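Long-range contact in protein kinase A regulatory subunit, putative (Trypanosoma cruzi, PDB 6FTF), which probably inhibits the catalytic subunit of a cAMP-independent protein kinase A until nucleoside analogues such as 7-cyano-7-deazainosine bind its two cyclic nucleotide-binding domains: residues L112-D117 with L136-Y141. Residues are numbered along the deposited sequence; the frame is centred on the assembly and turned at random. Where two conformers were deposited one is given.
Sequences LELMYD and LDRDTY. With 7CI (7-cyano-7-deazainosine), chain F.
L114 packs against the ring of Y141 through CB, 3.7 Å from Y141 CD2, and against the aliphatic CB and CG of R138 through CD2. With CG anti to the backbone N (chi1 178°), Y141 reaches its ring toward helix 111-116, and its OH comes 3.4 Å from M115 CE in one of two M115 conformers. R138 runs straight from CG to NE past L114 to the helix end. There its NH2 forms a surface salt bridge with D117 OD1, 2.7 Å long in one of two D117 conformers, the planar groups turned 60° apart. D117 has left the helix with positive phi. D137 caps the second helix: its OD2 accepts from T140 N at 2.9 Å, above the carboxylate plane, and its OD1 takes the T140 hydroxyl through the syn lone pair. On the ligand side of the first helix, E113 accepts the O3 and O4 hydroxyls of 7-cyano-7-deazainosine, one on each carboxylate oxygen. This helix resembles that of the phosphate-binding cassette of cyclic nucleotide-binding domains. The contact joins it to the start of helix 138-145, just after strand 130-137. L83 of strand 82-86 touches L114 and Y141, while helix 149-160 packs on M115 and Y116.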
loop_
_atom_site.group_PDB
_atom_site.type_symbol
_atom_site.label_atom_id
_atom_site.label_comp_id
_atom_site.label_asym_id
_atom_site.label_seq_id
_atom_site.Cartn_x
_atom_site.Cartn_y
_atom_site.Cartn_z
ATOM N N LEU A 112 -2.924 9.120 -12.456
ATOM C CA LEU A 112 -4.325 9.431 -12.706
ATOM C C LEU A 112 -4.578 9.558 -14.202
ATOM O O LEU A 112 -5.553 9.013 -14.741
ATOM C CB LEU A 112 -4.653 10.734 -11.979
ATOM C CG LEU A 112 -6.091 11.209 -11.840
ATOM C CD1 LEU A 112 -6.941 10.210 -11.107
ATOM C CD2 LEU A 112 -6.084 12.504 -11.066
ATOM N N GLU A 113 -3.669 10.245 -14.890
ATOM C CA GLU A 113 -3.786 10.471 -16.315
ATOM C C GLU A 113 -3.603 9.187 -17.112
ATOM O O GLU A 113 -4.281 8.983 -18.123
ATOM C CB GLU A 113 -2.728 11.485 -16.723
ATOM C CG GLU A 113 -2.976 12.881 -16.174
ATOM C CD GLU A 113 -2.758 13.052 -14.674
ATOM O OE1 GLU A 113 -1.975 12.277 -14.058
ATOM O OE2 GLU A 113 -3.361 13.976 -14.098
ATOM N N LEU A 114 -2.669 8.326 -16.694
ATOM C CA LEU A 114 -2.426 7.074 -17.407
ATOM C C LEU A 114 -3.533 6.061 -17.174
ATOM O O LEU A 114 -3.934 5.354 -18.102
ATOM C CB LEU A 114 -1.070 6.502 -17.005
ATOM C CG LEU A 114 0.132 7.277 -17.524
ATOM C CD1 LEU A 114 1.400 6.792 -16.868
ATOM C CD2 LEU A 114 0.226 7.151 -19.016
ATOM N N MET A 115 -4.040 5.976 -15.949
ATOM C CA MET A 115 -5.085 5.008 -15.645
ATOM C C MET A 115 -6.408 5.391 -16.303
ATOM O O MET A 115 -7.163 4.514 -16.740
ATOM C CB MET A 115 -5.233 4.895 -14.126
ATOM C CG MET A 115 -6.054 3.696 -13.637
ATOM S SD MET A 115 -6.144 3.522 -11.827
ATOM C CE MET A 115 -4.480 2.989 -11.410
ATOM N N TYR A 116 -6.717 6.683 -16.360
ATOM C CA TYR A 116 -8.031 7.142 -16.799
ATOM C C TYR A 116 -8.008 7.905 -18.119
ATOM O O TYR A 116 -9.057 8.417 -18.550
ATOM C CB TYR A 116 -8.673 7.972 -15.685
ATOM C CG TYR A 116 -8.872 7.170 -14.413
ATOM C CD1 TYR A 116 -9.792 6.137 -14.369
ATOM C CD2 TYR A 116 -8.144 7.432 -13.262
ATOM C CE1 TYR A 116 -9.972 5.378 -13.212
ATOM C CE2 TYR A 116 -8.333 6.697 -12.121
ATOM C CZ TYR A 116 -9.243 5.682 -12.102
ATOM O OH TYR A 116 -9.376 5.009 -10.934
ATOM N N ASP A 117 -6.850 7.991 -18.769
ATOM C CA ASP A 117 -6.721 8.521 -20.128
ATOM C C ASP A 117 -7.313 9.925 -20.235
ATOM O O ASP A 117 -8.268 10.181 -20.971
ATOM C CB ASP A 117 -7.321 7.570 -21.171
ATOM C CG ASP A 117 -6.832 7.868 -22.580
ATOM O OD1 ASP A 117 -5.676 8.321 -22.729
ATOM O OD2 ASP A 117 -7.604 7.651 -23.535
ATOM N N LEU A 136 8.565 6.233 -16.302
ATOM C CA LEU A 136 8.068 5.129 -17.114
ATOM C C LEU A 136 7.168 5.664 -18.218
ATOM O O LEU A 136 6.388 6.591 -18.003
ATOM C CB LEU A 136 7.268 4.152 -16.248
ATOM C CG LEU A 136 6.852 2.841 -16.902
ATOM C CD1 LEU A 136 8.064 1.989 -17.241
ATOM C CD2 LEU A 136 5.923 2.067 -15.992
ATOM N N ASP A 137 7.287 5.077 -19.402
ATOM C CA ASP A 137 6.473 5.464 -20.544
ATOM C C ASP A 137 5.063 4.886 -20.451
ATOM O O ASP A 137 4.808 3.874 -19.792
ATOM C CB ASP A 137 7.152 4.989 -21.833
ATOM C CG ASP A 137 7.146 3.474 -21.967
ATOM O OD1 ASP A 137 7.959 2.802 -21.288
ATOM O OD2 ASP A 137 6.291 2.952 -22.728
ATOM N N ARG A 138 4.155 5.529 -21.190
ATOM C CA ARG A 138 2.743 5.157 -21.187
ATOM C C ARG A 138 2.531 3.715 -21.621
ATOM O O ARG A 138 1.745 2.991 -21.005
ATOM C CB ARG A 138 1.973 6.100 -22.106
ATOM C CG ARG A 138 0.529 5.710 -22.371
ATOM C CD ARG A 138 -0.139 6.886 -23.084
ATOM N NE ARG A 138 -1.559 6.739 -23.363
ATOM C CZ ARG A 138 -2.285 7.695 -23.940
ATOM N NH1 ARG A 138 -1.714 8.845 -24.288
ATOM N NH2 ARG A 138 -3.575 7.508 -24.169
ATOM N N ASP A 139 3.169 3.292 -22.711
ATOM C CA ASP A 139 2.871 1.963 -23.241
ATOM C C ASP A 139 3.299 0.881 -22.267
ATOM O O ASP A 139 2.584 -0.108 -22.080
ATOM C CB ASP A 139 3.526 1.751 -24.610
ATOM C CG ASP A 139 2.841 2.540 -25.730
ATOM O OD1 ASP A 139 1.744 3.087 -25.505
ATOM O OD2 ASP A 139 3.408 2.594 -26.848
ATOM N N THR A 140 4.446 1.051 -21.613
ATOM C CA THR A 140 4.833 0.048 -20.639
ATOM C C THR A 140 3.872 0.042 -19.463
ATOM O O THR A 140 3.508 -1.025 -18.965
ATOM C CB THR A 140 6.277 0.247 -20.174
ATOM O OG1 THR A 140 7.136 0.229 -21.316
ATOM C CG2 THR A 140 6.692 -0.851 -19.244
ATOM N N TYR A 141 3.476 1.223 -18.983
ATOM C CA TYR A 141 2.491 1.264 -17.913
ATOM C C TYR A 141 1.211 0.532 -18.328
ATOM O O TYR A 141 0.704 -0.330 -17.602
ATOM C CB TYR A 141 2.177 2.704 -17.475
ATOM C CG TYR A 141 1.118 2.673 -16.398
ATOM C CD1 TYR A 141 1.424 2.293 -15.092
ATOM C CD2 TYR A 141 -0.212 2.902 -16.710
ATOM C CE1 TYR A 141 0.425 2.193 -14.121
ATOM C CE2 TYR A 141 -1.213 2.796 -15.748
ATOM C CZ TYR A 141 -0.882 2.440 -14.468
ATOM O OH TYR A 141 -1.890 2.321 -13.530
HETATM C C1 7CI F . -1.645 13.713 -8.482
HETATM N N1 7CI F . -3.005 14.080 -7.979
HETATM O O1 7CI F . -1.223 14.710 -9.400
HETATM C C2 7CI F . -3.401 13.922 -6.714
HETATM N N2 7CI F . -2.750 13.390 -5.649
HETATM O O2 7CI F . -0.448 11.794 -9.032
HETATM C C3 7CI F . -3.402 13.326 -4.474
HETATM N N3 7CI F . -4.713 13.805 -4.356
HETATM O O3 7CI F . -1.341 11.881 -11.489
HETATM C C4 7CI F . -5.378 14.337 -5.415
HETATM N N4 7CI F . -7.347 15.994 -8.703
HETATM C C5 7CI F . -4.741 14.420 -6.654
HETATM O O5 7CI F . -6.563 14.733 -5.217
HETATM C C6 7CI F . -5.108 14.914 -7.964
HETATM C C7 7CI F . -3.959 14.682 -8.734
HETATM C C8 7CI F . -6.332 15.506 -8.366
HETATM C C9 7CI F . -1.636 12.451 -9.212
HETATM C C10 7CI F . -1.834 12.867 -10.574
HETATM C C11 7CI F . -0.983 14.117 -10.658
HETATM C C12 7CI F . -1.406 15.106 -11.834
HETATM O O4 7CI F . -2.804 15.305 -11.816
#